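PDB 2F5X: BugD from Bordetella pertussis Tohama I, which binds aspartic acid as a periplasmic solute receptor, probably delivering it to a transport system of the tripartite tricarboxylate transporter type. Local coordinates for residues I105-D110 with E278-E283; P44-T49 with V256-A261; T114-G119 with N179-K184. All coordinates share one frame; numbering follows the deposited sequence.

Contact 1. Residues I105-D110 with E278-E283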
# COMPACT_ATOMS: atom_id res chain seq x y z
N ILE A 105 -3.94 -2.38 -16.31
CA ILE A 105 -4.77 -3.58 -16.41
C ILE A 105 -6.06 -3.40 -15.61
O ILE A 105 -7.16 -3.59 -16.13
CB ILE A 105 -4.01 -4.86 -15.96
CG1 ILE A 105 -2.68 -5.02 -16.71
CG2 ILE A 105 -4.89 -6.11 -16.11
CD1 ILE A 105 -2.78 -4.93 -18.25
N GLY A 106 -5.94 -3.05 -14.33
CA GLY A 106 -7.12 -2.80 -13.52
C GLY A 106 -6.83 -2.58 -12.06
O GLY A 106 -5.70 -2.80 -11.59
N LEU A 107 -7.85 -2.13 -11.33
CA LEU A 107 -7.78 -2.05 -9.88
C LEU A 107 -7.92 -3.45 -9.26
O LEU A 107 -8.37 -4.39 -9.92
CB LEU A 107 -8.84 -1.08 -9.33
CG LEU A 107 -8.47 0.39 -9.60
CD1 LEU A 107 -9.69 1.30 -9.58
CD2 LEU A 107 -7.41 0.88 -8.59
N VAL A 108 -7.50 -3.57 -8.01
CA VAL A 108 -7.34 -4.87 -7.36
C VAL A 108 -8.06 -4.89 -6.00
O VAL A 108 -9.10 -5.53 -5.84
CB VAL A 108 -5.83 -5.22 -7.21
CG1 VAL A 108 -5.62 -6.56 -6.51
CG2 VAL A 108 -5.14 -5.23 -8.59
N VAL A 109 -7.50 -4.16 -5.03
CA VAL A 109 -8.08 -4.08 -3.69
C VAL A 109 -7.93 -2.66 -3.14
O VAL A 109 -7.12 -1.88 -3.65
CB VAL A 109 -7.39 -5.07 -2.67
CG1 VAL A 109 -7.70 -6.53 -3.00
CG2 VAL A 109 -5.86 -4.84 -2.59
N ASP A 110 -8.68 -2.35 -2.10
CA ASP A 110 -8.53 -1.10 -1.36
C ASP A 110 -8.35 -1.48 0.12
O ASP A 110 -9.22 -2.12 0.72
CB ASP A 110 -9.78 -0.23 -1.58
CG ASP A 110 -9.66 1.15 -0.96
OD1 ASP A 110 -8.59 1.53 -0.45
OD2 ASP A 110 -10.64 1.93 -0.95
N GLU A 278 -10.85 -4.48 0.93
CA GLU A 278 -12.01 -4.48 0.04
C GLU A 278 -11.54 -4.90 -1.34
O GLU A 278 -10.59 -4.32 -1.87
CB GLU A 278 -12.61 -3.07 -0.04
CG GLU A 278 -13.71 -2.96 -1.10
CD GLU A 278 -14.20 -1.55 -1.34
OE1 GLU A 278 -15.34 -1.41 -1.83
OE2 GLU A 278 -13.45 -0.57 -1.07
N VAL A 279 -12.20 -5.89 -1.94
CA VAL A 279 -11.84 -6.33 -3.28
C VAL A 279 -12.60 -5.48 -4.28
O VAL A 279 -13.82 -5.33 -4.17
CB VAL A 279 -12.13 -7.85 -3.50
CG1 VAL A 279 -11.71 -8.28 -4.90
CG2 VAL A 279 -11.40 -8.69 -2.45
N LEU A 280 -11.88 -4.91 -5.25
CA LEU A 280 -12.46 -3.99 -6.23
C LEU A 280 -12.89 -4.77 -7.48
O LEU A 280 -12.47 -4.47 -8.60
CB LEU A 280 -11.47 -2.86 -6.54
CG LEU A 280 -11.07 -2.03 -5.30
CD1 LEU A 280 -10.04 -0.96 -5.64
CD2 LEU A 280 -12.30 -1.41 -4.64
N THR A 281 -13.77 -5.74 -7.26
CA THR A 281 -14.09 -6.78 -8.22
C THR A 281 -14.57 -6.26 -9.57
O THR A 281 -14.20 -6.80 -10.62
CB THR A 281 -15.16 -7.70 -7.61
OG1 THR A 281 -14.84 -7.92 -6.23
CG2 THR A 281 -15.09 -9.08 -8.24
N ASN A 282 -15.37 -5.20 -9.53
CA ASN A 282 -15.98 -4.66 -10.73
C ASN A 282 -15.20 -3.48 -11.33
O ASN A 282 -15.66 -2.81 -12.25
CB ASN A 282 -17.43 -4.25 -10.46
CG ASN A 282 -18.22 -4.05 -11.74
OD1 ASN A 282 -18.14 -4.87 -12.65
ND2 ASN A 282 -18.95 -2.94 -11.84
N GLU A 283 -14.00 -3.25 -10.80
CA GLU A 283 -13.14 -2.16 -11.26
C GLU A 283 -11.81 -2.66 -11.79
O GLU A 283 -10.85 -1.89 -11.93
CB GLU A 283 -12.93 -1.15 -10.13
CG GLU A 283 -14.20 -0.42 -9.72
CD GLU A 283 -15.03 -1.21 -8.73
OE1 GLU A 283 -14.43 -1.91 -7.89
OE2 GLU A 283 -16.28 -1.13 -8.79

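Contact 2. Residues P44-T49 with V256-A261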
# COMPACT_ATOMS: atom_id res chain seq x y z
N PRO A 44 -5.93 -20.35 -12.85
CA PRO A 44 -6.85 -21.13 -13.70
C PRO A 44 -7.20 -20.43 -15.02
O PRO A 44 -7.27 -21.08 -16.06
CB PRO A 44 -8.10 -21.27 -12.83
CG PRO A 44 -7.56 -21.24 -11.45
CD PRO A 44 -6.50 -20.17 -11.50
N THR A 45 -7.42 -19.12 -14.97
CA THR A 45 -7.78 -18.38 -16.18
C THR A 45 -6.57 -17.94 -17.00
O THR A 45 -6.63 -17.96 -18.24
CB THR A 45 -8.68 -17.18 -15.85
OG1 THR A 45 -8.07 -16.38 -14.85
CG2 THR A 45 -9.96 -17.65 -15.19
N LEU A 46 -5.48 -17.53 -16.34
CA LEU A 46 -4.26 -17.15 -17.04
C LEU A 46 -3.70 -18.33 -17.84
O LEU A 46 -3.23 -18.15 -18.97
CB LEU A 46 -3.20 -16.59 -16.07
CG LEU A 46 -1.93 -15.98 -16.69
CD1 LEU A 46 -2.24 -14.81 -17.64
CD2 LEU A 46 -0.94 -15.55 -15.60
N GLY A 47 -3.77 -19.52 -17.27
CA GLY A 47 -3.28 -20.72 -17.92
C GLY A 47 -1.78 -20.87 -17.76
O GLY A 47 -1.15 -21.65 -18.47
N GLU A 48 -1.23 -20.10 -16.82
CA GLU A 48 0.17 -20.20 -16.42
C GLU A 48 0.31 -19.74 -14.98
O GLU A 48 -0.56 -19.04 -14.45
CB GLU A 48 1.06 -19.32 -17.32
CG GLU A 48 1.70 -20.05 -18.50
CD GLU A 48 2.82 -20.99 -18.09
OE1 GLU A 48 3.20 -21.01 -16.89
OE2 GLU A 48 3.33 -21.72 -18.97
N THR A 49 1.41 -20.14 -14.34
CA THR A 49 1.71 -19.70 -12.99
C THR A 49 2.16 -18.24 -12.99
O THR A 49 2.75 -17.76 -13.97
CB THR A 49 2.80 -20.61 -12.35
OG1 THR A 49 3.88 -20.79 -13.27
CG2 THR A 49 2.29 -22.02 -12.17
N VAL A 256 -6.41 -8.64 -18.30
CA VAL A 256 -7.65 -8.10 -17.72
C VAL A 256 -8.61 -9.24 -17.34
O VAL A 256 -9.14 -9.26 -16.22
CB VAL A 256 -8.34 -7.08 -18.67
CG1 VAL A 256 -9.70 -6.69 -18.15
CG2 VAL A 256 -7.47 -5.84 -18.80
N LYS A 257 -8.80 -10.19 -18.25
CA LYS A 257 -9.70 -11.31 -18.00
C LYS A 257 -9.24 -12.14 -16.80
O LYS A 257 -10.05 -12.57 -15.98
CB LYS A 257 -9.81 -12.20 -19.23
CG LYS A 257 -10.70 -11.61 -20.29
CD LYS A 257 -10.50 -12.31 -21.62
CE LYS A 257 -11.27 -13.60 -21.67
NZ LYS A 257 -11.24 -14.16 -23.04
N SER A 258 -7.93 -12.34 -16.71
CA SER A 258 -7.34 -13.14 -15.64
C SER A 258 -7.43 -12.41 -14.30
O SER A 258 -7.75 -13.02 -13.29
CB SER A 258 -5.88 -13.48 -15.95
OG SER A 258 -5.79 -14.19 -17.18
N LEU A 259 -7.18 -11.10 -14.31
CA LEU A 259 -7.34 -10.29 -13.11
C LEU A 259 -8.79 -10.33 -12.62
O LEU A 259 -9.04 -10.54 -11.43
CB LEU A 259 -6.88 -8.84 -13.34
CG LEU A 259 -7.12 -7.87 -12.17
CD1 LEU A 259 -6.36 -8.28 -10.90
CD2 LEU A 259 -6.78 -6.44 -12.57
N GLN A 260 -9.74 -10.17 -13.54
CA GLN A 260 -11.15 -10.18 -13.15
C GLN A 260 -11.54 -11.51 -12.51
O GLN A 260 -12.24 -11.55 -11.50
CB GLN A 260 -12.04 -9.87 -14.35
CG GLN A 260 -12.00 -8.39 -14.69
CD GLN A 260 -12.82 -8.03 -15.91
OE1 GLN A 260 -13.62 -8.83 -16.40
NE2 GLN A 260 -12.63 -6.80 -16.39
N ALA A 261 -11.04 -12.60 -13.09
CA ALA A 261 -11.33 -13.92 -12.55
C ALA A 261 -10.66 -14.10 -11.19
O ALA A 261 -11.25 -14.66 -10.27
CB ALA A 261 -10.88 -14.99 -13.52

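Contact 3. Residues T114-G119 with N179-K184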
# COMPACT_ATOMS: atom_id res chain seq x y z
N THR A 114 -3.90 1.07 9.90
CA THR A 114 -3.98 1.14 11.35
C THR A 114 -2.76 1.86 11.90
O THR A 114 -1.64 1.59 11.47
CB THR A 114 -3.98 -0.28 11.97
OG1 THR A 114 -2.88 -1.04 11.43
CG2 THR A 114 -5.24 -1.05 11.54
N ILE A 115 -3.00 2.77 12.85
CA ILE A 115 -1.92 3.40 13.61
C ILE A 115 -1.59 2.47 14.76
O ILE A 115 -2.44 2.19 15.60
CB ILE A 115 -2.36 4.79 14.17
CG1 ILE A 115 -2.85 5.72 13.04
CG2 ILE A 115 -1.23 5.43 15.03
CD1 ILE A 115 -1.78 6.42 12.32
N ILE A 116 -0.35 1.97 14.78
CA ILE A 116 0.08 1.00 15.79
C ILE A 116 1.39 1.43 16.44
O ILE A 116 2.11 2.29 15.92
CB ILE A 116 0.23 -0.44 15.18
CG1 ILE A 116 1.30 -0.47 14.07
CG2 ILE A 116 -1.12 -1.00 14.71
CD1 ILE A 116 1.66 -1.90 13.63
N ALA A 117 1.72 0.80 17.56
CA ALA A 117 2.99 1.04 18.22
C ALA A 117 3.53 -0.25 18.82
O ALA A 117 2.80 -1.25 18.92
CB ALA A 117 2.85 2.12 19.29
N ARG A 118 4.79 -0.22 19.24
CA ARG A 118 5.39 -1.37 19.92
C ARG A 118 4.53 -1.76 21.12
O ARG A 118 3.83 -0.92 21.70
CB ARG A 118 6.84 -1.06 20.34
CG ARG A 118 7.05 0.24 21.12
CD ARG A 118 8.51 0.42 21.55
NE ARG A 118 8.81 1.74 22.10
CZ ARG A 118 8.70 2.06 23.39
NH1 ARG A 118 8.25 1.17 24.27
NH2 ARG A 118 9.03 3.29 23.79
N GLY A 119 4.55 -3.05 21.45
CA GLY A 119 3.63 -3.63 22.42
C GLY A 119 3.67 -3.01 23.81
O GLY A 119 2.70 -3.16 24.56
N ASN A 179 9.11 -6.18 11.86
CA ASN A 179 10.12 -6.92 12.61
C ASN A 179 10.73 -6.02 13.69
O ASN A 179 10.85 -6.42 14.85
CB ASN A 179 11.24 -7.42 11.69
CG ASN A 179 10.82 -8.58 10.82
OD1 ASN A 179 11.19 -8.64 9.64
ND2 ASN A 179 10.08 -9.53 11.40
N ASP A 180 11.13 -4.82 13.30
CA ASP A 180 11.75 -3.89 14.24
C ASP A 180 10.75 -3.38 15.28
O ASP A 180 11.11 -3.19 16.44
CB ASP A 180 12.42 -2.72 13.51
CG ASP A 180 13.87 -3.00 13.17
OD1 ASP A 180 14.34 -4.14 13.37
OD2 ASP A 180 14.62 -2.12 12.70
N LEU A 181 9.50 -3.17 14.87
CA LEU A 181 8.48 -2.72 15.81
C LEU A 181 8.23 -3.80 16.87
O LEU A 181 8.20 -3.51 18.07
CB LEU A 181 7.18 -2.37 15.08
CG LEU A 181 6.08 -1.70 15.90
CD1 LEU A 181 6.29 -0.21 15.93
CD2 LEU A 181 4.72 -2.00 15.28
N LEU A 182 8.08 -5.04 16.42
CA LEU A 182 7.93 -6.17 17.33
C LEU A 182 9.15 -6.33 18.23
O LEU A 182 9.02 -6.73 19.39
CB LEU A 182 7.66 -7.47 16.57
CG LEU A 182 6.32 -7.57 15.84
CD1 LEU A 182 6.30 -8.81 14.94
CD2 LEU A 182 5.14 -7.60 16.80
N GLY A 183 10.32 -5.99 17.70
CA GLY A 183 11.57 -6.07 18.44
C GLY A 183 11.83 -4.87 19.33
O GLY A 183 12.87 -4.81 19.99
N LYS A 184 10.88 -3.93 19.34
CA LYS A 184 10.96 -2.69 20.12
C LYS A 184 12.14 -1.79 19.70
O LYS A 184 12.63 -1.00 20.50
CB LYS A 184 10.96 -2.99 21.65
CG LYS A 184 9.71 -3.75 22.07
CD LYS A 184 9.75 -4.31 23.48
CE LYS A 184 8.42 -4.98 23.78
NZ LYS A 184 8.30 -5.39 25.21
O HOH W 1 6.48 -4.69 20.18

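Contact 1. Residues I105-D110 with E278-E283
Leu280 lies along the backbone of Val108, Val109 and Asp110, just where the short strand 278-279 leaves its neighbour. Its CB passes Val108 O at 3.6 Å. With CG anti to the carbonyl carbon (chi1 -59°), the branch point comes over the Val109 backbone. One methyl, CD1, meets Leu107 CB at 3.9 Å and lies near Val109 O, while CD2 reaches Asp110 CB at 4.1 Å. A branched apolar side chain suits this place because it covers the Val109 backbone beside Val108 O and Asp110 N, both of which are hydrogen-bonded.

The pairing is antiparallel. Asp110 N donates to Glu278 O at 2.8 Å, and Glu278 N returns a bond to Asp110 O. Beyond this hydrogen-bonded pair, Leu280 N donates to Val108 O (2.9 Å). Leu280 then centres an inverse gamma turn, and the chain comes back to let Leu107 N bond to Glu283 O at 3.1 Å.

The carboxylates of Asp110 and Glu278 share one face, OD2 and OE2 3.8 Å apart, which may raise the proton affinity of one of them. On the other face Val109 and Val279 both touch Phe268 of helix 266-274. A two-residue strand thus adds to the long strand 102-117 of the mixed sheet, an antiparallel ladder ending in an inverse gamma turn.

Contact 2. Residues P44-T49 with V256-A261
Thr45 and Ala261 meet methyl to methyl, CG2 to CB at 3.3 Å, tighter than usual van der Waals contact. The same Ala261 CB also lies 3.4 Å from Thr45 OG1, so the threonine straddles it with both branches. OG1 comes equally near to Ser258 CA, one helical turn back. Next to this, Ser258 points at Leu46: its OG lies 3.3 Å from Leu46 CA and 3.6 Å from Leu46 CD1. These are packing contacts, and small residues suit the helix surface here because they let the backbones come close, with Leu46 and Ser258 CA atoms only 5.2 Å apart. Ser258 and Ala261, three residues apart, lie on one face of helix 249-263, and both direct their CB atoms toward the end of helix 30-46.

The hydroxyls are bound within their own helices. Thr45 OG1, placed between the backbone N and the carbonyl carbon (chi1 54°), bonds to Met42 O, and Ser258 OG, beside its own N, bonds to Lys254 O. Both are therefore satisfied while offering their surfaces to the partner helix. Lys254 adds a polar link between the two helices, its NZ bonding to Thr45 O at the end of helix 30-46, which Gly47 leaves with positive phi.

On the inner side Leu259 packs on Leu38 and on Ile105 and Val108 of strand 102-117. The arrangement is that of a layered alpha/beta fold: helix 30-46, the connection of the beta-alpha-beta unit from strand 19-23 to the parallel strand 50-54, lies with its C-terminal end against helix 249-263.

Contact 3. Residues T114-G119 with N179-K184
Ile116 and Leu181 form an apolar contact between the sheet and a helix in an alpha/beta part of the binding-protein fold, where the C-terminal end of helix 174-182 packs against the C-terminal part of strand 102-117. Ile116 CD1 and Leu181 CD2 press together at 3.5 Å, closer than carbons usually come. Leucine suits the place because its fork serves two neighbours: CD2 takes the isoleucine, while CD1 lies 3.6 Å from Arg118 N, beside the Ala117 peptide. With CG anti to the backbone N (chi1 -172°), the fork is carried toward the strand.

Arg118 supplies its aliphatic part, CB resting 3.6 Å from Leu181 O and CD 4.2 Å from Lys184 CB. Its extended chain carries the guanidinium onward to salt bridges with Asp187 and Asp120, and a long, weak ion pair links Lys184 NZ to Asp120 as well. Lys184, with positive phi, closes the helix in a Schellman motif. Leu181 O is gripped twice, by Lys184 N at 3.0 Å and by a water that donates to it at 3.0 Å and accepts from Gly119 N at 2.8 Å.

Overall arrangement
Strand 102-117 runs through contacts 1 and 3, whose centres lie about 29 Å apart on opposite sides of the chain's centre. Contact 2 is the near neighbour of contact 1, about 14 Å between centres: Val256 and Leu259 of helix 249-263 pack directly on Ile105, Gly106, Leu107 and Val108. Its centre is about 37 Å from that of contact 3, the nearest atoms about 23 Å apart. Along the chain, segments of contacts 1 and 2 alternate, whereas contact 3 is nested inside the loops that both close. Bound aspartic acid lies about 10 Å from the Val109 side chain and about 11 Å from that of Ile116. One long strand thus spans both sides of the molecule, consistent with the two-lobed architecture of periplasmic binding proteins.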